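Local coordinates for protein glycosyl transferase (Staphylococcus aureus, PDB 5U02) that belongs to the glycosyltransferases and, in this part of the chain, joins a helical linker to two C-terminal beta domains within a three-chain assembly, at residues 82-87 against 126-132; 162-167 against 189-194; 229-234 against 264-268; 302-308 against 345-351. All coordinates share one frame; numbering follows the deposited sequence.

Contact 1 (82-87 against 126-132); sequences RPLLHY and EPYFEGI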
# COMPACT_ATOMS: atom_id res chain seq x y z
N ARG A 82 -16.52 15.33 -27.93
CA ARG A 82 -17.77 16.07 -27.78
C ARG A 82 -17.59 17.48 -27.23
O ARG A 82 -18.23 18.41 -27.76
CB ARG A 82 -18.75 15.27 -26.91
CG ARG A 82 -19.18 13.94 -27.52
CD ARG A 82 -19.73 12.97 -26.48
NE ARG A 82 -19.85 11.62 -27.04
CZ ARG A 82 -20.09 10.53 -26.32
NH1 ARG A 82 -20.24 10.62 -25.00
NH2 ARG A 82 -20.18 9.35 -26.91
N PRO A 83 -16.78 17.73 -26.19
CA PRO A 83 -16.57 19.12 -25.77
C PRO A 83 -15.90 19.98 -26.82
O PRO A 83 -16.26 21.16 -26.96
CB PRO A 83 -15.71 18.98 -24.50
CG PRO A 83 -15.99 17.60 -24.01
CD PRO A 83 -16.18 16.77 -25.24
N LEU A 84 -14.95 19.44 -27.58
CA LEU A 84 -14.24 20.25 -28.56
C LEU A 84 -15.10 20.56 -29.78
O LEU A 84 -14.99 21.63 -30.37
CB LEU A 84 -12.94 19.56 -28.97
CG LEU A 84 -12.00 19.29 -27.80
CD1 LEU A 84 -11.17 18.02 -28.01
CD2 LEU A 84 -11.11 20.49 -27.57
N LEU A 85 -15.96 19.62 -30.18
CA LEU A 85 -16.93 19.91 -31.23
C LEU A 85 -17.90 21.00 -30.78
O LEU A 85 -18.27 21.87 -31.58
CB LEU A 85 -17.71 18.65 -31.61
CG LEU A 85 -16.97 17.48 -32.24
CD1 LEU A 85 -17.89 16.27 -32.39
CD2 LEU A 85 -16.39 17.89 -33.57
N HIS A 86 -18.30 20.98 -29.51
CA HIS A 86 -19.26 21.96 -29.01
C HIS A 86 -18.65 23.36 -28.96
O HIS A 86 -19.24 24.31 -29.49
CB HIS A 86 -19.76 21.51 -27.63
CG HIS A 86 -20.31 22.62 -26.79
ND1 HIS A 86 -19.52 23.43 -26.02
CD2 HIS A 86 -21.59 23.03 -26.59
CE1 HIS A 86 -20.27 24.31 -25.38
NE2 HIS A 86 -21.53 24.09 -25.71
N TYR A 87 -17.47 23.50 -28.35
CA TYR A 87 -16.81 24.80 -28.32
C TYR A 87 -16.28 25.21 -29.68
O TYR A 87 -15.94 26.39 -29.86
CB TYR A 87 -15.67 24.80 -27.30
CG TYR A 87 -16.14 24.57 -25.88
CD1 TYR A 87 -17.02 25.45 -25.26
CD2 TYR A 87 -15.68 23.48 -25.15
CE1 TYR A 87 -17.44 25.24 -23.96
CE2 TYR A 87 -16.10 23.26 -23.86
CZ TYR A 87 -16.97 24.14 -23.27
OH TYR A 87 -17.38 23.91 -21.98
N GLU A 126 -20.74 26.48 -17.28
CA GLU A 126 -20.80 25.73 -18.52
C GLU A 126 -21.47 24.38 -18.29
O GLU A 126 -21.52 23.88 -17.16
CB GLU A 126 -19.39 25.55 -19.08
CG GLU A 126 -19.27 25.70 -20.58
CD GLU A 126 -19.37 27.13 -21.06
OE1 GLU A 126 -19.61 27.34 -22.26
OE2 GLU A 126 -19.19 28.05 -20.23
N PRO A 127 -22.03 23.77 -19.34
CA PRO A 127 -22.68 22.46 -19.18
C PRO A 127 -21.72 21.38 -18.72
O PRO A 127 -20.49 21.53 -18.71
CB PRO A 127 -23.23 22.16 -20.58
CG PRO A 127 -23.44 23.49 -21.19
CD PRO A 127 -22.34 24.36 -20.65
N TYR A 128 -22.30 20.25 -18.33
CA TYR A 128 -21.57 19.03 -18.04
C TYR A 128 -21.62 18.12 -19.26
O TYR A 128 -22.71 17.75 -19.71
CB TYR A 128 -22.16 18.31 -16.82
CG TYR A 128 -21.63 18.73 -15.47
CD1 TYR A 128 -22.11 19.88 -14.84
CD2 TYR A 128 -20.67 17.97 -14.81
CE1 TYR A 128 -21.64 20.26 -13.60
CE2 TYR A 128 -20.19 18.35 -13.57
CZ TYR A 128 -20.68 19.49 -12.97
OH TYR A 128 -20.21 19.87 -11.73
N PHE A 129 -20.45 17.77 -19.79
CA PHE A 129 -20.35 16.72 -20.80
C PHE A 129 -20.11 15.39 -20.09
O PHE A 129 -19.19 15.27 -19.28
CB PHE A 129 -19.22 17.03 -21.78
CG PHE A 129 -19.38 18.33 -22.51
CD1 PHE A 129 -18.87 19.50 -21.99
CD2 PHE A 129 -20.06 18.38 -23.72
CE1 PHE A 129 -19.03 20.70 -22.65
CE2 PHE A 129 -20.22 19.58 -24.39
CZ PHE A 129 -19.70 20.74 -23.86
N GLU A 130 -20.94 14.41 -20.40
CA GLU A 130 -21.01 13.19 -19.61
C GLU A 130 -20.55 11.98 -20.43
O GLU A 130 -20.75 11.92 -21.64
CB GLU A 130 -22.43 12.97 -19.08
CG GLU A 130 -23.12 14.27 -18.65
CD GLU A 130 -24.11 14.08 -17.51
OE1 GLU A 130 -25.23 14.61 -17.62
OE2 GLU A 130 -23.77 13.42 -16.51
N GLY A 131 -19.92 11.03 -19.74
CA GLY A 131 -19.55 9.76 -20.34
C GLY A 131 -18.28 9.79 -21.18
O GLY A 131 -18.25 9.22 -22.27
N ILE A 132 -17.23 10.42 -20.67
CA ILE A 132 -15.99 10.58 -21.42
C ILE A 132 -15.04 9.44 -21.06
O ILE A 132 -14.67 9.28 -19.89
CB ILE A 132 -15.34 11.94 -21.13
CG1 ILE A 132 -16.37 13.06 -21.31
CG2 ILE A 132 -14.13 12.16 -22.02
CD1 ILE A 132 -15.82 14.45 -21.11
O HOH W 1 -17.64 22.32 -19.42

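Contact 2 (162-167 against 189-194); sequences IGEGHY and NANKQY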
# COMPACT_ATOMS: atom_id res chain seq x y z
N ILE A 162 -6.96 12.11 -15.68
CA ILE A 162 -7.51 12.09 -14.33
C ILE A 162 -6.41 12.43 -13.34
O ILE A 162 -5.29 11.90 -13.43
CB ILE A 162 -8.19 10.75 -13.99
CG1 ILE A 162 -8.61 10.71 -12.52
CG2 ILE A 162 -7.28 9.60 -14.35
CD1 ILE A 162 -9.50 9.54 -12.12
N GLY A 163 -6.72 13.32 -12.40
CA GLY A 163 -5.73 13.83 -11.47
C GLY A 163 -5.31 12.83 -10.42
O GLY A 163 -5.94 11.79 -10.19
N GLU A 164 -4.20 13.17 -9.77
CA GLU A 164 -3.62 12.34 -8.73
C GLU A 164 -4.63 12.03 -7.63
O GLU A 164 -5.46 12.87 -7.28
CB GLU A 164 -2.40 13.06 -8.13
CG GLU A 164 -1.33 12.17 -7.52
CD GLU A 164 -1.74 11.57 -6.20
OE1 GLU A 164 -1.27 10.45 -5.89
OE2 GLU A 164 -2.53 12.21 -5.47
N GLY A 165 -4.56 10.81 -7.10
CA GLY A 165 -5.31 10.43 -5.92
C GLY A 165 -6.53 9.58 -6.17
O GLY A 165 -6.99 8.90 -5.25
N HIS A 166 -7.08 9.59 -7.38
CA HIS A 166 -8.30 8.84 -7.68
C HIS A 166 -8.01 7.51 -8.35
O HIS A 166 -8.96 6.78 -8.68
CB HIS A 166 -9.23 9.69 -8.53
CG HIS A 166 -9.54 11.03 -7.93
ND1 HIS A 166 -10.32 11.16 -6.80
CD2 HIS A 166 -9.16 12.28 -8.28
CE1 HIS A 166 -10.42 12.44 -6.48
NE2 HIS A 166 -9.72 13.14 -7.36
N TYR A 167 -6.74 7.17 -8.56
CA TYR A 167 -6.36 5.90 -9.15
C TYR A 167 -5.24 5.29 -8.32
O TYR A 167 -4.59 5.98 -7.53
CB TYR A 167 -5.91 6.06 -10.61
CG TYR A 167 -4.83 7.10 -10.79
CD1 TYR A 167 -3.49 6.74 -10.81
CD2 TYR A 167 -5.14 8.45 -10.94
CE1 TYR A 167 -2.49 7.68 -10.98
CE2 TYR A 167 -4.15 9.40 -11.11
CZ TYR A 167 -2.83 9.01 -11.12
OH TYR A 167 -1.84 9.95 -11.29
N ASN A 189 5.17 8.82 -3.94
CA ASN A 189 4.98 9.55 -5.18
C ASN A 189 4.97 11.04 -4.91
O ASN A 189 4.46 11.50 -3.89
CB ASN A 189 3.70 9.11 -5.93
CG ASN A 189 2.43 9.53 -5.23
OD1 ASN A 189 1.99 8.89 -4.27
ND2 ASN A 189 1.80 10.59 -5.73
N ALA A 190 5.61 11.78 -5.81
CA ALA A 190 5.65 13.24 -5.79
C ALA A 190 4.92 13.73 -7.03
O ALA A 190 5.44 13.60 -8.15
CB ALA A 190 7.09 13.74 -5.75
N ASN A 191 3.72 14.27 -6.83
CA ASN A 191 2.80 14.60 -7.92
C ASN A 191 2.64 13.32 -8.76
O ASN A 191 2.32 12.27 -8.20
CB ASN A 191 3.30 15.83 -8.66
CG ASN A 191 3.23 17.09 -7.80
OD1 ASN A 191 2.21 17.78 -7.78
ND2 ASN A 191 4.32 17.40 -7.10
N LYS A 192 2.86 13.37 -10.07
CA LYS A 192 2.71 12.18 -10.91
C LYS A 192 4.04 11.49 -11.18
O LYS A 192 4.20 10.83 -12.21
CB LYS A 192 2.02 12.55 -12.22
CG LYS A 192 0.53 12.84 -12.09
CD LYS A 192 -0.03 13.31 -13.43
CE LYS A 192 -1.53 13.54 -13.38
NZ LYS A 192 -2.28 12.27 -13.21
N GLN A 193 5.00 11.63 -10.27
CA GLN A 193 6.24 10.85 -10.30
C GLN A 193 6.11 9.73 -9.28
O GLN A 193 6.02 9.99 -8.08
CB GLN A 193 7.44 11.73 -9.98
CG GLN A 193 7.66 12.88 -10.93
CD GLN A 193 8.74 13.81 -10.45
OE1 GLN A 193 9.84 13.82 -10.97
NE2 GLN A 193 8.41 14.61 -9.44
N TYR A 194 6.12 8.49 -9.75
CA TYR A 194 5.86 7.32 -8.91
C TYR A 194 7.14 6.50 -8.77
O TYR A 194 7.67 6.00 -9.76
CB TYR A 194 4.72 6.49 -9.50
CG TYR A 194 3.39 7.22 -9.44
CD1 TYR A 194 3.02 8.13 -10.43
CD2 TYR A 194 2.52 7.03 -8.38
CE1 TYR A 194 1.82 8.81 -10.37
CE2 TYR A 194 1.31 7.70 -8.31
CZ TYR A 194 0.97 8.59 -9.31
OH TYR A 194 -0.22 9.27 -9.26

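Contact 3 (229-234 against 264-268); sequences RVGNQR and FNNIS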
# COMPACT_ATOMS: atom_id res chain seq x y z
N ARG A 229 3.07 -0.88 -20.88
CA ARG A 229 4.44 -1.35 -21.03
C ARG A 229 5.37 -0.14 -21.01
O ARG A 229 5.10 0.87 -21.67
CB ARG A 229 4.59 -2.15 -22.32
CG ARG A 229 5.97 -2.74 -22.56
CD ARG A 229 6.04 -4.14 -21.98
NE ARG A 229 7.23 -4.87 -22.37
CZ ARG A 229 8.41 -4.72 -21.78
NH1 ARG A 229 8.57 -3.84 -20.80
NH2 ARG A 229 9.47 -5.43 -22.17
N VAL A 230 6.45 -0.23 -20.23
CA VAL A 230 7.26 0.95 -19.95
C VAL A 230 8.69 0.75 -20.45
O VAL A 230 9.18 -0.38 -20.58
CB VAL A 230 7.27 1.30 -18.45
CG1 VAL A 230 5.85 1.54 -17.95
CG2 VAL A 230 7.95 0.21 -17.64
N GLY A 231 9.35 1.86 -20.73
CA GLY A 231 10.75 1.86 -21.10
C GLY A 231 11.06 2.63 -22.36
O GLY A 231 12.13 3.24 -22.46
N ASN A 232 10.14 2.61 -23.34
CA ASN A 232 10.43 3.23 -24.63
C ASN A 232 10.49 4.74 -24.55
O ASN A 232 11.14 5.38 -25.39
CB ASN A 232 9.39 2.78 -25.68
CG ASN A 232 7.99 3.29 -25.39
OD1 ASN A 232 7.57 4.30 -25.95
ND2 ASN A 232 7.27 2.60 -24.52
N GLN A 233 9.83 5.35 -23.56
CA GLN A 233 10.03 6.74 -23.20
C GLN A 233 10.77 6.76 -21.88
O GLN A 233 10.30 6.18 -20.89
CB GLN A 233 8.70 7.50 -23.10
CG GLN A 233 7.91 7.54 -24.40
CD GLN A 233 8.73 8.08 -25.56
OE1 GLN A 233 9.39 9.12 -25.44
NE2 GLN A 233 8.72 7.36 -26.68
N ARG A 234 11.93 7.41 -21.85
CA ARG A 234 12.76 7.36 -20.66
C ARG A 234 13.82 8.46 -20.73
O ARG A 234 14.16 8.95 -21.80
CB ARG A 234 13.44 6.00 -20.51
CG ARG A 234 14.39 5.66 -21.66
CD ARG A 234 15.09 4.35 -21.42
NE ARG A 234 15.99 3.98 -22.51
CZ ARG A 234 15.64 3.24 -23.55
NH1 ARG A 234 14.40 2.77 -23.65
NH2 ARG A 234 16.53 2.95 -24.49
N PHE A 264 10.50 -2.80 -29.58
CA PHE A 264 9.86 -1.56 -29.15
C PHE A 264 10.63 -0.82 -28.07
O PHE A 264 10.09 0.14 -27.50
CB PHE A 264 8.43 -1.83 -28.67
CG PHE A 264 7.55 -2.42 -29.73
CD1 PHE A 264 7.09 -1.64 -30.78
CD2 PHE A 264 7.19 -3.76 -29.69
CE1 PHE A 264 6.29 -2.19 -31.77
CE2 PHE A 264 6.39 -4.31 -30.67
CZ PHE A 264 5.94 -3.53 -31.71
N ASN A 265 11.86 -1.22 -27.77
CA ASN A 265 12.75 -0.44 -26.91
C ASN A 265 12.20 -0.29 -25.49
O ASN A 265 12.40 0.73 -24.84
CB ASN A 265 13.02 0.94 -27.54
CG ASN A 265 14.28 1.59 -27.02
OD1 ASN A 265 15.18 0.92 -26.54
ND2 ASN A 265 14.34 2.92 -27.12
N ASN A 266 11.49 -1.31 -25.01
CA ASN A 266 10.99 -1.32 -23.64
C ASN A 266 11.95 -2.08 -22.74
O ASN A 266 12.76 -2.89 -23.19
CB ASN A 266 9.60 -1.96 -23.58
CG ASN A 266 8.55 -1.11 -24.27
OD1 ASN A 266 8.00 -1.50 -25.30
ND2 ASN A 266 8.27 0.05 -23.71
N ILE A 267 11.85 -1.82 -21.44
CA ILE A 267 12.83 -2.33 -20.49
C ILE A 267 12.34 -3.65 -19.91
O ILE A 267 11.15 -3.81 -19.60
CB ILE A 267 13.13 -1.29 -19.39
CG1 ILE A 267 14.29 -1.77 -18.51
CG2 ILE A 267 11.89 -1.00 -18.55
CD1 ILE A 267 14.84 -0.70 -17.61
N SER A 268 13.25 -4.60 -19.77
CA SER A 268 12.96 -5.91 -19.20
C SER A 268 14.11 -6.32 -18.30
O SER A 268 15.16 -5.68 -18.26
CB SER A 268 12.71 -6.95 -20.30
OG SER A 268 11.60 -6.60 -21.10
O HOH W 2 12.06 4.91 -28.18

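Contact 4 (302-308 against 345-351); sequences EEGMASV and KLNTAHM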
# COMPACT_ATOMS: atom_id res chain seq x y z
N GLU A 302 25.88 -2.19 -3.80
CA GLU A 302 25.53 -1.10 -2.91
C GLU A 302 26.77 -0.61 -2.17
O GLU A 302 27.53 -1.40 -1.61
CB GLU A 302 24.46 -1.54 -1.91
CG GLU A 302 24.71 -2.91 -1.29
CD GLU A 302 23.85 -3.16 -0.05
OE1 GLU A 302 23.92 -4.29 0.48
OE2 GLU A 302 23.14 -2.24 0.40
N GLU A 303 26.97 0.70 -2.16
CA GLU A 303 28.12 1.26 -1.47
C GLU A 303 27.85 1.35 0.02
O GLU A 303 26.70 1.45 0.46
CB GLU A 303 28.47 2.64 -2.04
CG GLU A 303 28.92 2.59 -3.51
CD GLU A 303 29.49 3.91 -3.98
OE1 GLU A 303 28.85 4.96 -3.76
OE2 GLU A 303 30.60 3.91 -4.55
N GLY A 304 28.92 1.30 0.80
CA GLY A 304 28.80 1.38 2.24
C GLY A 304 29.55 0.28 2.95
O GLY A 304 30.51 -0.27 2.41
N MET A 305 29.11 -0.06 4.16
CA MET A 305 29.81 -1.04 4.97
C MET A 305 29.81 -2.41 4.30
O MET A 305 28.84 -2.80 3.64
CB MET A 305 29.17 -1.14 6.35
CG MET A 305 29.23 0.16 7.13
SD MET A 305 28.21 0.11 8.61
CE MET A 305 28.23 1.85 9.07
N ALA A 306 30.91 -3.13 4.48
CA ALA A 306 31.07 -4.47 3.93
C ALA A 306 32.03 -5.22 4.83
O ALA A 306 32.68 -4.64 5.70
CB ALA A 306 31.57 -4.42 2.48
N SER A 307 32.10 -6.53 4.64
CA SER A 307 33.01 -7.35 5.43
C SER A 307 33.39 -8.59 4.63
O SER A 307 32.65 -9.03 3.75
CB SER A 307 32.39 -7.75 6.77
OG SER A 307 31.25 -8.57 6.59
N VAL A 308 34.57 -9.13 4.94
CA VAL A 308 35.02 -10.41 4.43
C VAL A 308 35.22 -11.34 5.62
O VAL A 308 35.77 -10.94 6.65
CB VAL A 308 36.31 -10.29 3.60
CG1 VAL A 308 36.01 -9.64 2.26
CG2 VAL A 308 37.37 -9.50 4.35
N LYS A 345 33.49 -15.97 2.77
CA LYS A 345 32.24 -15.25 2.69
C LYS A 345 32.51 -13.77 2.43
O LYS A 345 33.44 -13.20 3.00
CB LYS A 345 31.43 -15.42 3.98
CG LYS A 345 29.94 -15.16 3.84
CD LYS A 345 29.21 -15.61 5.10
CE LYS A 345 29.50 -17.08 5.40
NZ LYS A 345 28.82 -17.55 6.65
N LEU A 346 31.68 -13.17 1.58
CA LEU A 346 31.77 -11.74 1.27
C LEU A 346 30.40 -11.12 1.51
O LEU A 346 29.39 -11.62 1.01
CB LEU A 346 32.22 -11.50 -0.17
CG LEU A 346 32.53 -10.05 -0.54
CD1 LEU A 346 33.79 -9.97 -1.39
CD2 LEU A 346 31.35 -9.40 -1.27
N ASN A 347 30.37 -10.03 2.28
CA ASN A 347 29.13 -9.38 2.65
C ASN A 347 29.14 -7.92 2.21
O ASN A 347 30.14 -7.22 2.39
CB ASN A 347 28.88 -9.45 4.16
CG ASN A 347 28.38 -10.81 4.61
OD1 ASN A 347 28.94 -11.84 4.24
ND2 ASN A 347 27.31 -10.82 5.40
N THR A 348 28.02 -7.47 1.64
CA THR A 348 27.75 -6.06 1.48
C THR A 348 26.86 -5.61 2.64
O THR A 348 26.64 -6.35 3.60
CB THR A 348 27.10 -5.78 0.12
OG1 THR A 348 25.83 -6.44 0.04
CG2 THR A 348 28.00 -6.28 -1.00
N ALA A 349 26.31 -4.39 2.54
CA ALA A 349 25.56 -3.83 3.66
C ALA A 349 24.32 -4.64 4.00
O ALA A 349 23.93 -4.73 5.17
CB ALA A 349 25.19 -2.38 3.36
N HIS A 350 23.67 -5.25 3.00
CA HIS A 350 22.44 -5.99 3.24
C HIS A 350 22.45 -7.42 2.72
O HIS A 350 21.47 -8.14 2.96
CB HIS A 350 21.24 -5.27 2.61
CG HIS A 350 21.00 -3.90 3.15
ND1 HIS A 350 21.57 -2.77 2.60
CD2 HIS A 350 20.22 -3.46 4.17
CE1 HIS A 350 21.17 -1.70 3.27
NE2 HIS A 350 20.35 -2.10 4.23
N MET A 351 23.49 -7.86 2.01
CA MET A 351 23.50 -9.17 1.39
C MET A 351 24.77 -9.92 1.76
O MET A 351 25.80 -9.33 2.09
CB MET A 351 23.37 -9.06 -0.14
CG MET A 351 22.38 -8.01 -0.61
SD MET A 351 20.66 -8.34 -0.15
CE MET A 351 20.30 -9.79 -1.15

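Contact 1 (82-87 against 126-132)
F129 swings its CG anti to its own carbonyl carbon (chi1 -59°), and H86 on the facing helix turns its CG anti to the backbone N (chi1 158°); together they set the phenyl ring of the strand among P83, H86 and Y87. P83 slides past that ring and lies over one face, where its CA sits 4.0 Å from the F129 ring centroid in a CH-pi contact, while P83 CG packs 3.8 Å from F129 CG. A proline suits the first turn of a helix, where no backbone N-H is needed, and offers a rigid apolar ridge. The rim of F129 meets the imidazole in a T-shaped stack: F129 CZ stands over one face of H86, 3.5 Å from H86 ND1, with the planes 70° apart. Towards Y87 the same ring presents its edge in an offset edge-to-face pair. The phenol reaches on past F129 to the loop, where its OH and P127 O share a water, each 3.0 Å from it, and E126 comes from the opposite direction to lie at the phenol's edge. I132 adds its CD1 to P83 CG at 4.3 Å. At the far end the extended side chain of R82 brings NH1 3.6 Å from E130 O, near the guanidinium plane, and its NE is held weakly by D74 O. Opposite L118 the strand carries a G1 beta bulge at G131 and I132, and the positive phi of the first suits glycine. H86, Y87 and F129 form an aromatic cluster, flanked by P83, where the linker helix packs on edge strand 129-132.

Contact 2 (162-167 against 189-194)
Y167 and Y194 approach obliquely with their hydroxyls leading, and the two oxygens meet at 2.7 Å (Y167 OH to Y194 OH), a short hydrogen bond in which either may be the donor. Y167 OH lies at the edge of the Y194 ring, near its plane, whereas Y194 OH stands oblique to the Y167 ring. K192 crosses Y167 at about a right angle. Its chain runs straight as far as CE and then bends (chi4 -68°), which turns the ammonium between two acceptors: K192 NZ gives one bond to Y167 OH at 3.0 Å and another to I162 O at 3.0 Å, the latter tilted 20° from the carbonyl plane. Lysine suits this place because a long flexible arm can bridge the segments and still donate several bonds. Nearby, E164 and N189 point at each other from opposite directions with carboxylate and amide nearly parallel, 19° apart. The bond from N189 ND2 to E164 OE1 is weak; the same ND2 makes a sounder bond to N191 O at 3.0 Å, in the type II' turn that follows. The stronger partner of E164 is R170 of the second subunit, in a salt bridge, so the carboxylate is shared between N189 of its own chain and that arginine. E164 CG rests 3.6 Å from Y194 OH. The type II turn 163-166 leads into strand 168-175 and meets the hairpin turn joining strands 181-190 and 193-199; Y167 beds on L157 of strand 150-159 and on V219 and I221 of strand 212-221, and Y194 also touches L157.

Contact 3 (229-234 against 264-268)
R229 lays one face of its guanidinium on N266 CB, which stands 3.5 Å from R229 CZ, and turns its edge to the strand that follows; F216 adds a cation-pi contact to the same group. This junction belongs to C-terminal domain 1, of the E-set clan, where the loop after strand 224-229 meets the start of strand 267-274, both strands pairing with 212-221. In the plane of the guanidinium, R229 NH1 gives a nearly straight bond (171°) to I267 O at 2.8 Å. R229 NH2 reaches S268 OG only weakly; D214 is the stronger partner of that hydroxyl and also forms a salt bridge with R229, so the planar arginine ties strand 212-221 into the junction.

R234 plays a similar part from the loop. Its CG lies between the backbone N and the carbonyl carbon (chi1 62°), and the extended chain then carries the guanidinium to N265; the two side chains cross at about a right angle. R234 NH2 bonds to N265 OD1 at 3.2 Å, while R234 NH1 gives a weak bond to N265 O. F260 receives R234 in a cation-pi contact.

Between the two arginines the backbones come close, and I267 N donates to V230 O at 3.2 Å. G231 CA lies 4.1 Å from N266 CA, and the positive phi of G231 suits glycine. R234 NH1 also bonds to G231 O of its own segment at 2.6 Å, the donor standing 44° out of the carbonyl plane.

Contact 4 (302-308 against 345-351)
E302 OE1 is gripped by two donors: H350 N at 2.7 Å from the syn side, 20° out of the carboxylate plane, and T348 OG1 at 2.9 Å on the anti lone pair. The other oxygen is taken as well, since H350 ND1 gives E302 OE2 a bond of 2.8 Å on its syn lone pair, in the plane of the imidazole. This His-carboxylate pair is nearly coplanar, 24° between planes, and the three bonds should fix the rotation of the buried carboxylate and probably keep it charged. E302 gets there by setting CG between its backbone N and carbonyl carbon (chi1 45°) and then stretching out straight; glutamate has the length to span from the strand's approach to the turn beyond 345-347.

Past this clasp the two backbones pair as antiparallel strands. S307 and N347 form a hydrogen-bonded pair, S307 N to N347 O at 3.1 Å and N347 N to S307 O at 2.9 Å, while V308 and L346 make the next, non-hydrogen-bonded pair, with V308 CG1 4.3 Å from L346 CD1. S307 OG, buried here, has no polar partner in the model.

Strand 304-310 lies between 313-323 and 345-347 in the antiparallel sheet, and 352-354 follows beyond. N148 and H149, from the loop between strands 138-146 and 150-159, meet T348 and H350, and M305 packs on M305 of the third subunit.

Overall arrangement
The four contacts follow one another in series along an elongated chain, each closing before the next opens. Contact 1 joins a linker helix to a small antiparallel sheet; its centre lies about 59 Å from that of contact 4, on the opposite side of the chain's centre. Contacts 2 and 3, about 21 Å apart between centres, both reach the large antiparallel sheet of the first C-terminal domain, while contact 4 belongs to the sheet of the second. None touches another, so each is a separate local contact. Contacts 2 and 4 also meet other subunits, whereas no other chain touches contacts 1 and 3, which suggests that trimer assembly involves both beta domains.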